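PDB 1Z54: probable thioesterase from Thermus thermophilus, which probably hydrolyses fatty acyl-CoA thioesters, as a thioesterase of the 4-hydroxybenzoyl-CoA family. Local coordinates for residues E30-D35 with V73-R78; D35-E38 with P43-R46; H45-R50 with E120-A125; T77-L82 with L87-R92. All coordinates share one frame; numbering follows the deposited sequence.

Contact 1. Residues E30-D35 with V73-R78; sequences EAARVD and VEVRTR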
loop_
_atom_site.group_PDB
_atom_site.type_symbol
_atom_site.label_atom_id
_atom_site.label_comp_id
_atom_site.label_asym_id
_atom_site.label_seq_id
_atom_site.Cartn_x
_atom_site.Cartn_y
_atom_site.Cartn_z
ATOM N N GLU A 30 -8.895 -6.703 7.597
ATOM C CA GLU A 30 -9.828 -5.586 7.583
ATOM C C GLU A 30 -10.954 -5.850 6.584
ATOM O O GLU A 30 -12.120 -5.616 6.881
ATOM C CB GLU A 30 -9.094 -4.286 7.226
ATOM C CG GLU A 30 -10.003 -3.052 7.087
ATOM C CD GLU A 30 -9.219 -1.780 6.747
ATOM O OE1 GLU A 30 -9.036 -0.920 7.638
ATOM O OE2 GLU A 30 -8.773 -1.654 5.586
ATOM N N ALA A 31 -10.601 -6.342 5.404
ATOM C CA ALA A 31 -11.605 -6.635 4.388
ATOM C C ALA A 31 -12.605 -7.659 4.928
ATOM O O ALA A 31 -13.816 -7.497 4.754
ATOM C CB ALA A 31 -10.932 -7.165 3.123
ATOM N N ALA A 32 -12.093 -8.696 5.594
ATOM C CA ALA A 32 -12.931 -9.749 6.165
ATOM C C ALA A 32 -13.795 -9.187 7.284
ATOM O O ALA A 32 -14.982 -9.499 7.379
ATOM C CB ALA A 32 -12.063 -10.880 6.698
ATOM N N ARG A 33 -13.191 -8.363 8.138
ATOM C CA ARG A 33 -13.923 -7.742 9.236
ATOM C C ARG A 33 -15.078 -6.896 8.668
ATOM O O ARG A 33 -16.223 -6.973 9.134
ATOM C CB ARG A 33 -12.968 -6.866 10.068
ATOM C CG ARG A 33 -13.646 -6.093 11.191
ATOM C CD ARG A 33 -12.661 -5.410 12.157
ATOM N NE ARG A 33 -11.791 -4.384 11.564
ATOM C CZ ARG A 33 -10.552 -4.602 11.125
ATOM N NH1 ARG A 33 -10.017 -5.815 11.197
ATOM N NH2 ARG A 33 -9.822 -3.600 10.647
ATOM N N VAL A 34 -14.769 -6.100 7.648
ATOM C CA VAL A 34 -15.752 -5.240 7.003
ATOM C C VAL A 34 -16.901 -6.055 6.380
ATOM O O VAL A 34 -18.074 -5.675 6.457
ATOM C CB VAL A 34 -15.059 -4.375 5.914
ATOM C CG1 VAL A 34 -16.077 -3.862 4.918
ATOM C CG2 VAL A 34 -14.311 -3.215 6.579
ATOM N N ASP A 35 -16.548 -7.170 5.755
ATOM C CA ASP A 35 -17.524 -8.049 5.126
ATOM C C ASP A 35 -18.419 -8.656 6.220
ATOM O O ASP A 35 -19.638 -8.744 6.068
ATOM C CB ASP A 35 -16.778 -9.139 4.348
ATOM C CG ASP A 35 -17.703 -10.044 3.552
ATOM O OD1 ASP A 35 -18.683 -9.545 2.963
ATOM O OD2 ASP A 35 -17.433 -11.257 3.499
ATOM N N VAL A 73 -7.509 -16.593 -1.308
ATOM C CA VAL A 73 -7.492 -16.987 0.096
ATOM C C VAL A 73 -8.839 -16.775 0.746
ATOM O O VAL A 73 -9.620 -15.915 0.333
ATOM C CB VAL A 73 -6.455 -16.191 0.929
ATOM C CG1 VAL A 73 -5.059 -16.499 0.466
ATOM C CG2 VAL A 73 -6.756 -14.697 0.836
ATOM N N GLU A 74 -9.100 -17.574 1.771
ATOM C CA GLU A 74 -10.342 -17.482 2.517
ATOM C C GLU A 74 -10.027 -17.012 3.921
ATOM O O GLU A 74 -9.135 -17.551 4.585
ATOM C CB GLU A 74 -11.046 -18.841 2.560
ATOM C CG GLU A 74 -11.666 -19.240 1.234
ATOM C CD GLU A 74 -12.472 -20.522 1.323
ATOM O OE1 GLU A 74 -13.203 -20.826 0.357
ATOM O OE2 GLU A 74 -12.373 -21.229 2.352
ATOM N N VAL A 75 -10.747 -15.987 4.355
ATOM C CA VAL A 75 -10.553 -15.436 5.679
ATOM C C VAL A 75 -11.803 -15.660 6.499
ATOM O O VAL A 75 -12.875 -15.142 6.182
ATOM C CB VAL A 75 -10.256 -13.937 5.631
ATOM C CG1 VAL A 75 -9.953 -13.434 7.035
ATOM C CG2 VAL A 75 -9.077 -13.677 4.695
ATOM N N ARG A 76 -11.652 -16.454 7.549
ATOM C CA ARG A 76 -12.754 -16.777 8.436
ATOM C C ARG A 76 -12.692 -15.846 9.632
ATOM O O ARG A 76 -11.670 -15.764 10.310
ATOM C CB ARG A 76 -12.632 -18.235 8.884
ATOM C CG ARG A 76 -12.674 -19.216 7.714
ATOM C CD ARG A 76 -12.127 -20.592 8.087
ATOM N NE ARG A 76 -12.866 -21.209 9.185
ATOM C CZ ARG A 76 -12.636 -22.442 9.636
ATOM N NH1 ARG A 76 -13.353 -22.932 10.641
ATOM N NH2 ARG A 76 -11.689 -23.188 9.081
ATOM N N THR A 77 -13.778 -15.134 9.897
ATOM C CA THR A 77 -13.773 -14.229 11.031
ATOM C C THR A 77 -14.977 -14.363 11.940
ATOM O O THR A 77 -16.097 -14.637 11.502
ATOM C CB THR A 77 -13.638 -12.740 10.586
ATOM O OG1 THR A 77 -14.573 -11.930 11.305
ATOM C CG2 THR A 77 -13.862 -12.587 9.113
ATOM N N ARG A 78 -14.728 -14.191 13.225
ATOM C CA ARG A 78 -15.803 -14.257 14.186
ATOM C C ARG A 78 -15.532 -13.239 15.267
ATOM O O ARG A 78 -14.396 -12.796 15.450
ATOM C CB ARG A 78 -15.905 -15.664 14.782
ATOM C CG ARG A 78 -14.829 -16.017 15.785
ATOM C CD ARG A 78 -15.138 -17.366 16.417
ATOM N NE ARG A 78 -14.541 -17.486 17.743
ATOM C CZ ARG A 78 -13.239 -17.602 17.965
ATOM N NH1 ARG A 78 -12.389 -17.622 16.945
ATOM N NH2 ARG A 78 -12.787 -17.680 19.208
#
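Ala32 presses its methyl group against Val75 and Thr77. The helix of 30-35 crosses the strand of 73-78 at -54°, and the two segment axes come within 8.4 Å. Such a close approach suits the small side chain on the helix.

Val75 can be followed outward from its backbone. Its CB already touches Ala32, at 3.7 Å from CB of that residue. One bond further, CG1 lies 3.3 Å from Ala32 CB. This is tighter than usual van der Waals contact. The first torsion accounts for it: CG1 stands opposite the backbone N (chi1 -176°), which swings this branch over to the helix.

Thr77, two residues along, points to the same side of the strand. Its CG2 methyl reaches Ala32 CB at 3.5 Å, again a tight pair, and lies 3.7 Å from Ala32 O. The alanine methyl therefore meets one methyl from each residue. The contact is apolar and buried, and covers 129 Å² in all.

This is the packing of the HotDog fold, in which an antiparallel sheet wraps around a long helix. Helix 24-39 rests here on strand 72-82. Strand 3-8 flanks that strand, pairing with it through Thr5 and Ser3, and Ala32 touches Thr5 as well. Strand 86-95 flanks the other edge.

Contact 2. Residues D35-E38 with P43-R46; sequences DFLE and PYHR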
loop_
_atom_site.group_PDB
_atom_site.type_symbol
_atom_site.label_atom_id
_atom_site.label_comp_id
_atom_site.label_asym_id
_atom_site.label_seq_id
_atom_site.Cartn_x
_atom_site.Cartn_y
_atom_site.Cartn_z
ATOM N N ASP A 35 -16.548 -7.170 5.755
ATOM C CA ASP A 35 -17.524 -8.049 5.126
ATOM C C ASP A 35 -18.419 -8.656 6.220
ATOM O O ASP A 35 -19.638 -8.744 6.068
ATOM C CB ASP A 35 -16.778 -9.139 4.348
ATOM C CG ASP A 35 -17.703 -10.044 3.552
ATOM O OD1 ASP A 35 -18.683 -9.545 2.963
ATOM O OD2 ASP A 35 -17.433 -11.257 3.499
ATOM N N PHE A 36 -17.799 -9.053 7.327
ATOM C CA PHE A 36 -18.511 -9.635 8.467
ATOM C C PHE A 36 -19.564 -8.644 8.969
ATOM O O PHE A 36 -20.749 -8.982 9.092
ATOM C CB PHE A 36 -17.494 -9.958 9.568
ATOM C CG PHE A 36 -18.093 -10.499 10.843
ATOM C CD1 PHE A 36 -18.653 -9.646 11.784
ATOM C CD2 PHE A 36 -18.042 -11.864 11.121
ATOM C CE1 PHE A 36 -19.152 -10.141 12.989
ATOM C CE2 PHE A 36 -18.539 -12.376 12.326
ATOM C CZ PHE A 36 -19.093 -11.516 13.261
ATOM N N LEU A 37 -19.126 -7.417 9.238
ATOM C CA LEU A 37 -20.016 -6.369 9.712
ATOM C C LEU A 37 -21.140 -6.079 8.722
ATOM O O LEU A 37 -22.285 -5.867 9.124
ATOM C CB LEU A 37 -19.223 -5.097 9.982
ATOM C CG LEU A 37 -18.407 -5.107 11.273
ATOM C CD1 LEU A 37 -17.494 -3.897 11.308
ATOM C CD2 LEU A 37 -19.350 -5.093 12.477
ATOM N N GLU A 38 -20.825 -6.064 7.431
ATOM C CA GLU A 38 -21.859 -5.806 6.441
ATOM C C GLU A 38 -22.894 -6.940 6.469
ATOM O O GLU A 38 -24.090 -6.697 6.627
ATOM C CB GLU A 38 -21.232 -5.671 5.047
ATOM C CG GLU A 38 -22.222 -5.615 3.893
ATOM C CD GLU A 38 -21.569 -5.189 2.581
ATOM O OE1 GLU A 38 -21.517 -3.971 2.307
ATOM O OE2 GLU A 38 -21.098 -6.067 1.823
ATOM N N PRO A 43 -23.175 -2.524 7.739
ATOM C CA PRO A 43 -22.164 -2.052 6.781
ATOM C C PRO A 43 -21.344 -0.944 7.444
ATOM O O PRO A 43 -21.900 0.055 7.888
ATOM C CB PRO A 43 -23.008 -1.570 5.595
ATOM C CG PRO A 43 -24.328 -1.167 6.243
ATOM C CD PRO A 43 -24.538 -2.303 7.217
ATOM N N TYR A 44 -20.028 -1.142 7.524
ATOM C CA TYR A 44 -19.135 -0.200 8.194
ATOM C C TYR A 44 -19.124 1.237 7.683
ATOM O O TYR A 44 -18.873 2.169 8.455
ATOM C CB TYR A 44 -17.693 -0.737 8.207
ATOM C CG TYR A 44 -16.808 -0.003 9.195
ATOM C CD1 TYR A 44 -17.098 -0.024 10.557
ATOM C CD2 TYR A 44 -15.735 0.780 8.764
ATOM C CE1 TYR A 44 -16.355 0.721 11.466
ATOM C CE2 TYR A 44 -14.982 1.532 9.669
ATOM C CZ TYR A 44 -15.304 1.500 11.015
ATOM O OH TYR A 44 -14.607 2.275 11.912
ATOM N N HIS A 45 -19.383 1.432 6.397
ATOM C CA HIS A 45 -19.384 2.785 5.866
ATOM C C HIS A 45 -20.554 3.554 6.470
ATOM O O HIS A 45 -20.440 4.747 6.745
ATOM C CB HIS A 45 -19.458 2.767 4.335
ATOM C CG HIS A 45 -20.683 2.110 3.785
ATOM N ND1 HIS A 45 -21.788 2.823 3.373
ATOM C CD2 HIS A 45 -20.971 0.805 3.552
ATOM C CE1 HIS A 45 -22.701 1.990 2.905
ATOM N NE2 HIS A 45 -22.230 0.759 3.001
ATOM N N ARG A 46 -21.670 2.867 6.706
ATOM C CA ARG A 46 -22.826 3.527 7.298
ATOM C C ARG A 46 -22.593 3.801 8.776
ATOM O O ARG A 46 -23.100 4.785 9.311
ATOM C CB ARG A 46 -24.099 2.695 7.094
ATOM C CG ARG A 46 -24.546 2.656 5.639
ATOM C CD ARG A 46 -25.957 2.110 5.463
ATOM N NE ARG A 46 -26.373 2.154 4.062
ATOM C CZ ARG A 46 -26.515 3.275 3.353
ATOM N NH1 ARG A 46 -26.279 4.455 3.913
ATOM N NH2 ARG A 46 -26.882 3.216 2.079
#
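Glu38 and Pro43 bring the two backbones together, with 3.8 Å between Glu38 CA and Pro43 CA. The segment 35-38 is helical and belongs to helix 24-39. The chain then turns back, and Pro43 takes the N-cap position of the short helix 44-48. The Pro43 nitrogen has no hydrogen to donate, and it lies 3.7 Å from Leu37 O in plain van der Waals contact. Within the second segment, a weak bond of 3.1 Å runs from Arg46 N to Pro43 O.

Two side chains of the first helix carry the rest of the contact. Leu37 and Tyr44 lie side by side and point the same way. The leucine touches with CD1, which is 4.0 Å from Tyr44 CD1 and comes obliquely to the ring. Glu38 lies alongside the proline through its aliphatic part, with CB 4.1 Å from Pro43 CA. Its CG is opposite the backbone N (chi1 171°), and the chain runs on extended from there. Its OE1 ends 4.3 Å from Pro43 CB. The same oxygen is 4.8 Å from His45 NE2, too far for a direct contact, although a protonated histidine might still feel the carboxylate.

The contact joins two consecutive helices of the HotDog fold. Strand 52-63 backs both apolar side chains: Leu37 touches Phe54, Tyr44 touches Phe53, and Tyr44 OH is hydrogen-bonded to Phe54 N. Leu126 of helix 120-129 also packs on Leu37. Phe69 of the second subunit meets Tyr44.

Contact 3. Residues H45-R50 with E120-A125; sequences HRVEAR and EDIYRA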
loop_
_atom_site.group_PDB
_atom_site.type_symbol
_atom_site.label_atom_id
_atom_site.label_comp_id
_atom_site.label_asym_id
_atom_site.label_seq_id
_atom_site.Cartn_x
_atom_site.Cartn_y
_atom_site.Cartn_z
ATOM N N HIS A 45 -19.383 1.432 6.397
ATOM C CA HIS A 45 -19.384 2.785 5.866
ATOM C C HIS A 45 -20.554 3.554 6.470
ATOM O O HIS A 45 -20.440 4.747 6.745
ATOM C CB HIS A 45 -19.458 2.767 4.335
ATOM C CG HIS A 45 -20.683 2.110 3.785
ATOM N ND1 HIS A 45 -21.788 2.823 3.373
ATOM C CD2 HIS A 45 -20.971 0.805 3.552
ATOM C CE1 HIS A 45 -22.701 1.990 2.905
ATOM N NE2 HIS A 45 -22.230 0.759 3.001
ATOM N N ARG A 46 -21.670 2.867 6.706
ATOM C CA ARG A 46 -22.826 3.527 7.298
ATOM C C ARG A 46 -22.593 3.801 8.776
ATOM O O ARG A 46 -23.100 4.785 9.311
ATOM C CB ARG A 46 -24.099 2.695 7.094
ATOM C CG ARG A 46 -24.546 2.656 5.639
ATOM C CD ARG A 46 -25.957 2.110 5.463
ATOM N NE ARG A 46 -26.373 2.154 4.062
ATOM C CZ ARG A 46 -26.515 3.275 3.353
ATOM N NH1 ARG A 46 -26.279 4.455 3.913
ATOM N NH2 ARG A 46 -26.882 3.216 2.079
ATOM N N VAL A 47 -21.815 2.943 9.432
ATOM C CA VAL A 47 -21.508 3.138 10.845
ATOM C C VAL A 47 -20.700 4.429 11.038
ATOM O O VAL A 47 -21.044 5.257 11.883
ATOM C CB VAL A 47 -20.694 1.954 11.424
ATOM C CG1 VAL A 47 -20.459 2.171 12.905
ATOM C CG2 VAL A 47 -21.430 0.641 11.188
ATOM N N GLU A 48 -19.631 4.603 10.260
ATOM C CA GLU A 48 -18.814 5.812 10.374
ATOM C C GLU A 48 -19.598 7.054 9.944
ATOM O O GLU A 48 -19.288 8.173 10.357
ATOM C CB GLU A 48 -17.538 5.706 9.524
ATOM C CG GLU A 48 -16.565 4.614 9.951
ATOM C CD GLU A 48 -15.118 4.969 9.625
ATOM O OE1 GLU A 48 -14.883 5.620 8.581
ATOM O OE2 GLU A 48 -14.218 4.592 10.412
ATOM N N ALA A 49 -20.611 6.851 9.111
ATOM C CA ALA A 49 -21.444 7.947 8.639
ATOM C C ALA A 49 -22.307 8.479 9.784
ATOM O O ALA A 49 -22.880 9.564 9.690
ATOM C CB ALA A 49 -22.327 7.475 7.480
ATOM N N ARG A 50 -22.395 7.705 10.863
ATOM C CA ARG A 50 -23.167 8.091 12.038
ATOM C C ARG A 50 -22.200 8.613 13.090
ATOM O O ARG A 50 -22.587 8.881 14.229
ATOM C CB ARG A 50 -23.909 6.884 12.616
ATOM C CG ARG A 50 -25.004 6.325 11.740
ATOM C CD ARG A 50 -25.418 4.928 12.212
ATOM N NE ARG A 50 -25.598 4.865 13.661
ATOM C CZ ARG A 50 -26.119 3.827 14.309
ATOM N NH1 ARG A 50 -26.241 3.860 15.629
ATOM N NH2 ARG A 50 -26.525 2.757 13.636
ATOM N N GLU A 120 -26.380 1.407 21.441
ATOM C CA GLU A 120 -27.340 0.322 21.631
ATOM C C GLU A 120 -27.711 -0.535 20.429
ATOM O O GLU A 120 -27.575 -1.756 20.476
ATOM C CB GLU A 120 -28.618 0.873 22.258
ATOM C CG GLU A 120 -28.420 1.424 23.654
ATOM C CD GLU A 120 -27.741 0.428 24.575
ATOM O OE1 GLU A 120 -28.135 -0.761 24.556
ATOM O OE2 GLU A 120 -26.818 0.835 25.317
ATOM N N ASP A 121 -28.186 0.087 19.358
ATOM C CA ASP A 121 -28.588 -0.679 18.185
ATOM C C ASP A 121 -27.458 -1.515 17.591
ATOM O O ASP A 121 -27.697 -2.610 17.084
ATOM C CB ASP A 121 -29.171 0.242 17.106
ATOM C CG ASP A 121 -28.132 1.163 16.494
ATOM O OD1 ASP A 121 -28.335 1.594 15.339
ATOM O OD2 ASP A 121 -27.126 1.469 17.167
ATOM N N ILE A 122 -26.231 -1.010 17.651
ATOM C CA ILE A 122 -25.094 -1.752 17.118
ATOM C C ILE A 122 -24.687 -2.853 18.101
ATOM O O ILE A 122 -24.306 -3.965 17.700
ATOM C CB ILE A 122 -23.885 -0.822 16.878
ATOM C CG1 ILE A 122 -24.230 0.194 15.782
ATOM C CG2 ILE A 122 -22.656 -1.646 16.502
ATOM C CD1 ILE A 122 -23.144 1.253 15.541
ATOM N N TYR A 123 -24.760 -2.529 19.388
ATOM C CA TYR A 123 -24.413 -3.484 20.433
ATOM C C TYR A 123 -25.359 -4.676 20.345
ATOM O O TYR A 123 -24.936 -5.828 20.351
ATOM C CB TYR A 123 -24.537 -2.831 21.814
ATOM C CG TYR A 123 -24.240 -3.784 22.953
ATOM C CD1 TYR A 123 -22.929 -4.160 23.254
ATOM C CD2 TYR A 123 -25.276 -4.356 23.695
ATOM C CE1 TYR A 123 -22.657 -5.084 24.260
ATOM C CE2 TYR A 123 -25.014 -5.279 24.705
ATOM C CZ TYR A 123 -23.705 -5.638 24.981
ATOM O OH TYR A 123 -23.446 -6.559 25.970
ATOM N N ARG A 124 -26.646 -4.373 20.252
ATOM C CA ARG A 124 -27.689 -5.385 20.163
ATOM C C ARG A 124 -27.452 -6.360 19.004
ATOM O O ARG A 124 -27.508 -7.583 19.182
ATOM C CB ARG A 124 -29.035 -4.674 20.009
ATOM C CG ARG A 124 -30.262 -5.551 20.057
ATOM C CD ARG A 124 -31.490 -4.666 20.191
ATOM N NE ARG A 124 -31.561 -3.681 19.113
ATOM C CZ ARG A 124 -32.271 -2.557 19.170
ATOM N NH1 ARG A 124 -32.276 -1.724 18.136
ATOM N NH2 ARG A 124 -32.966 -2.258 20.260
ATOM N N ALA A 125 -27.165 -5.820 17.822
ATOM C CA ALA A 125 -26.931 -6.653 16.646
ATOM C C ALA A 125 -25.667 -7.513 16.775
ATOM O O ALA A 125 -25.664 -8.698 16.409
ATOM C CB ALA A 125 -26.847 -5.776 15.402
#
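The Arg50 guanidinium meets the Asp121 carboxylate at its edge, while Ile122 CD1 lies 3.9 Å above one face, toward the rim. The motif is an end-on bidentate salt bridge. It ties the loop residue Arg50, at the C-terminal side of helix 44-48, to the first turn of helix 120-129 in this HotDog protein.

The two flat groups are not coplanar, their planes being 44° apart. Arg50 NH1 gives a straight bond of 3.0 Å to Asp121 OD2, at 171°. Arg50 NH2 gives a 2.7 Å bond to the syn lone pair of Asp121 OD1, and this one is more bent. A bend at chi3 (46°) of Arg50 turns its guanidinium to the acid. An asparagine in place of Asp121 would probably leave the arginine charge without its counter-charge and spoil the two-pronged grip.

Beside the salt bridge, an apolar pair links helix 44-48 itself to helix 120-129, and Val52 of strand 52-63 touches both of its members. They are Val47 and Ile122, whose side chains cross at a slant. The isoleucine meets both the valine and the arginine with one methyl: Ile122 CD1 lies 3.9 Å from Val47 CG1 and 4.0 Å from Arg50 NH1.

Contact 4. Residues T77-L82 with L87-R92; sequences TRLAEL and LLFRYR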
loop_
_atom_site.group_PDB
_atom_site.type_symbol
_atom_site.label_atom_id
_atom_site.label_comp_id
_atom_site.label_asym_id
_atom_site.label_seq_id
_atom_site.Cartn_x
_atom_site.Cartn_y
_atom_site.Cartn_z
ATOM N N THR A 77 -13.778 -15.134 9.897
ATOM C CA THR A 77 -13.773 -14.229 11.031
ATOM C C THR A 77 -14.977 -14.363 11.940
ATOM O O THR A 77 -16.097 -14.637 11.502
ATOM C CB THR A 77 -13.638 -12.740 10.586
ATOM O OG1 THR A 77 -14.573 -11.930 11.305
ATOM C CG2 THR A 77 -13.862 -12.587 9.113
ATOM N N ARG A 78 -14.728 -14.191 13.225
ATOM C CA ARG A 78 -15.803 -14.257 14.186
ATOM C C ARG A 78 -15.532 -13.239 15.267
ATOM O O ARG A 78 -14.396 -12.796 15.450
ATOM C CB ARG A 78 -15.905 -15.664 14.782
ATOM C CG ARG A 78 -14.829 -16.017 15.785
ATOM C CD ARG A 78 -15.138 -17.366 16.417
ATOM N NE ARG A 78 -14.541 -17.486 17.743
ATOM C CZ ARG A 78 -13.239 -17.602 17.965
ATOM N NH1 ARG A 78 -12.389 -17.622 16.945
ATOM N NH2 ARG A 78 -12.787 -17.680 19.208
ATOM N N LEU A 79 -16.586 -12.842 15.961
ATOM C CA LEU A 79 -16.464 -11.889 17.045
ATOM C C LEU A 79 -16.183 -12.742 18.272
ATOM O O LEU A 79 -17.091 -13.374 18.819
ATOM C CB LEU A 79 -17.771 -11.112 17.210
ATOM C CG LEU A 79 -17.849 -10.051 18.306
ATOM C CD1 LEU A 79 -16.754 -9.018 18.104
ATOM C CD2 LEU A 79 -19.227 -9.390 18.274
ATOM N N ALA A 80 -14.921 -12.769 18.692
ATOM C CA ALA A 80 -14.514 -13.567 19.845
ATOM C C ALA A 80 -14.839 -12.916 21.189
ATOM O O ALA A 80 -15.130 -13.602 22.166
ATOM C CB ALA A 80 -13.021 -13.880 19.757
ATOM N N GLU A 81 -14.794 -11.590 21.238
ATOM C CA GLU A 81 -15.087 -10.882 22.479
ATOM C C GLU A 81 -15.903 -9.626 22.204
ATOM O O GLU A 81 -15.655 -8.912 21.231
ATOM C CB GLU A 81 -13.778 -10.522 23.202
ATOM C CG GLU A 81 -13.039 -11.722 23.798
ATOM C CD GLU A 81 -11.652 -11.371 24.321
ATOM O OE1 GLU A 81 -11.416 -10.189 24.651
ATOM O OE2 GLU A 81 -10.799 -12.282 24.413
ATOM N N LEU A 82 -16.888 -9.365 23.058
ATOM C CA LEU A 82 -17.739 -8.192 22.902
ATOM C C LEU A 82 -18.142 -7.605 24.246
ATOM O O LEU A 82 -18.823 -8.260 25.036
ATOM C CB LEU A 82 -19.008 -8.552 22.120
ATOM C CG LEU A 82 -20.081 -7.451 22.062
ATOM C CD1 LEU A 82 -19.600 -6.343 21.147
ATOM C CD2 LEU A 82 -21.407 -8.018 21.562
ATOM N N LEU A 87 -14.351 -4.648 21.258
ATOM C CA LEU A 87 -14.632 -5.831 20.453
ATOM C C LEU A 87 -13.312 -6.507 20.096
ATOM O O LEU A 87 -12.279 -5.842 19.979
ATOM C CB LEU A 87 -15.323 -5.465 19.140
ATOM C CG LEU A 87 -16.312 -4.308 19.035
ATOM C CD1 LEU A 87 -15.588 -2.975 19.171
ATOM C CD2 LEU A 87 -16.993 -4.388 17.678
ATOM N N LEU A 88 -13.355 -7.822 19.908
ATOM C CA LEU A 88 -12.162 -8.576 19.534
ATOM C C LEU A 88 -12.515 -9.593 18.464
ATOM O O LEU A 88 -13.280 -10.526 18.717
ATOM C CB LEU A 88 -11.568 -9.307 20.750
ATOM C CG LEU A 88 -10.247 -10.089 20.582
ATOM C CD1 LEU A 88 -10.408 -11.221 19.582
ATOM C CD2 LEU A 88 -9.145 -9.156 20.130
ATOM N N PHE A 89 -11.954 -9.413 17.271
ATOM C CA PHE A 89 -12.190 -10.337 16.175
ATOM C C PHE A 89 -11.018 -11.291 16.074
ATOM O O PHE A 89 -9.871 -10.922 16.336
ATOM C CB PHE A 89 -12.329 -9.606 14.831
ATOM C CG PHE A 89 -13.540 -8.734 14.734
ATOM C CD1 PHE A 89 -13.549 -7.471 15.303
ATOM C CD2 PHE A 89 -14.689 -9.192 14.089
ATOM C CE1 PHE A 89 -14.685 -6.672 15.237
ATOM C CE2 PHE A 89 -15.830 -8.404 14.014
ATOM C CZ PHE A 89 -15.830 -7.140 14.590
ATOM N N ARG A 90 -11.313 -12.527 15.697
ATOM C CA ARG A 90 -10.284 -13.531 15.516
ATOM C C ARG A 90 -10.418 -14.038 14.095
ATOM O O ARG A 90 -11.527 -14.201 13.593
ATOM C CB ARG A 90 -10.445 -14.663 16.527
ATOM C CG ARG A 90 -9.886 -14.319 17.890
ATOM C CD ARG A 90 -9.617 -15.573 18.689
ATOM N NE ARG A 90 -8.610 -15.347 19.720
ATOM C CZ ARG A 90 -7.348 -14.997 19.476
ATOM N NH1 ARG A 90 -6.505 -14.815 20.483
ATOM N NH2 ARG A 90 -6.927 -14.830 18.228
ATOM N N TYR A 91 -9.289 -14.277 13.438
ATOM C CA TYR A 91 -9.333 -14.715 12.053
ATOM C C TYR A 91 -8.429 -15.877 11.710
ATOM O O TYR A 91 -7.405 -16.103 12.351
ATOM C CB TYR A 91 -8.940 -13.571 11.115
ATOM C CG TYR A 91 -9.453 -12.203 11.478
ATOM C CD1 TYR A 91 -8.932 -11.499 12.570
ATOM C CD2 TYR A 91 -10.402 -11.571 10.679
ATOM C CE1 TYR A 91 -9.343 -10.186 12.846
ATOM C CE2 TYR A 91 -10.814 -10.270 10.942
ATOM C CZ TYR A 91 -10.281 -9.581 12.023
ATOM O OH TYR A 91 -10.684 -8.286 12.259
ATOM N N ARG A 92 -8.816 -16.588 10.655
ATOM C CA ARG A 92 -8.035 -17.694 10.128
ATOM C C ARG A 92 -7.959 -17.460 8.630
ATOM O O ARG A 92 -8.987 -17.319 7.959
ATOM C CB ARG A 92 -8.700 -19.044 10.414
ATOM C CG ARG A 92 -8.556 -19.496 11.861
ATOM C CD ARG A 92 -9.224 -20.839 12.142
ATOM N NE ARG A 92 -8.396 -21.980 11.762
ATOM C CZ ARG A 92 -8.338 -22.493 10.539
ATOM N NH1 ARG A 92 -9.068 -21.970 9.564
ATOM N NH2 ARG A 92 -7.541 -23.528 10.291
#
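Leu79 sets its CD1 methyl as a bump squarely over the Phe89 ring, 4.2 Å from the centroid, in a CH-pi contact. Phe89 CG lies opposite the carbonyl carbon (chi1 -66°), which turns the ring face to this methyl. The same methyl touches Leu87 CB. The strands form an antiparallel hairpin, interrupted by a classic beta bulge: Ala80 N and Glu81 N both donate to Leu88 O, at 2.8 and 3.1 Å respectively.

The bulge shapes the face bearing Leu88 and Arg90. Ala80 CB rests against the shallow hollow formed by Leu88 CD1 and Arg90 CG, 3.7 Å from each. Glu81 CB lies 3.5 Å from Leu88 CB. Arg78 runs alongside Arg90 in the same direction, NH1 3.6 Å from Arg90 CB.

On the face with Phe89, Thr77 CB packs 3.4 Å from Tyr91 CD2. Thr77 OG1 sits at the Phe89 ring edge, buried and without a polar partner. A leucine in place of Tyr91 would probably leave Thr105 and Arg33 without the hydroxyl they bond and take away the flat ring that packs on Thr77.

Helix 24-39 covers this face through Leu29, Arg33 and Phe36. Farther along it, Leu126 of helix 120-129 covers Leu79, Leu82 and Leu87. Strand 98-111 pairs with 87-92 on the edge away from 77-82.

Contacts 1 and 4 share Thr77 and Arg78, and their centres are 10 Å apart. Arg33 NH1 joins them by a probable hydrogen bond of 2.8 Å to Tyr91 OH. Contact 2 continues helix 24-39 from contact 1 through Asp35. Its Phe36 reaches the strands, with CD2 3.4 Å from Thr77 O. Contacts 2 and 3 share helix 44-48, their centres 9 Å apart. Contact 3 touches contact 4 through Tyr123 CE1, 4.1 Å from Leu82 CG. Bound glycerol lies about 3 Å from the side chain of Arg33 in contact 1, and likewise from that of Tyr44 in contact 2. It probably comes from crystallisation, though such molecules can mark a pocket.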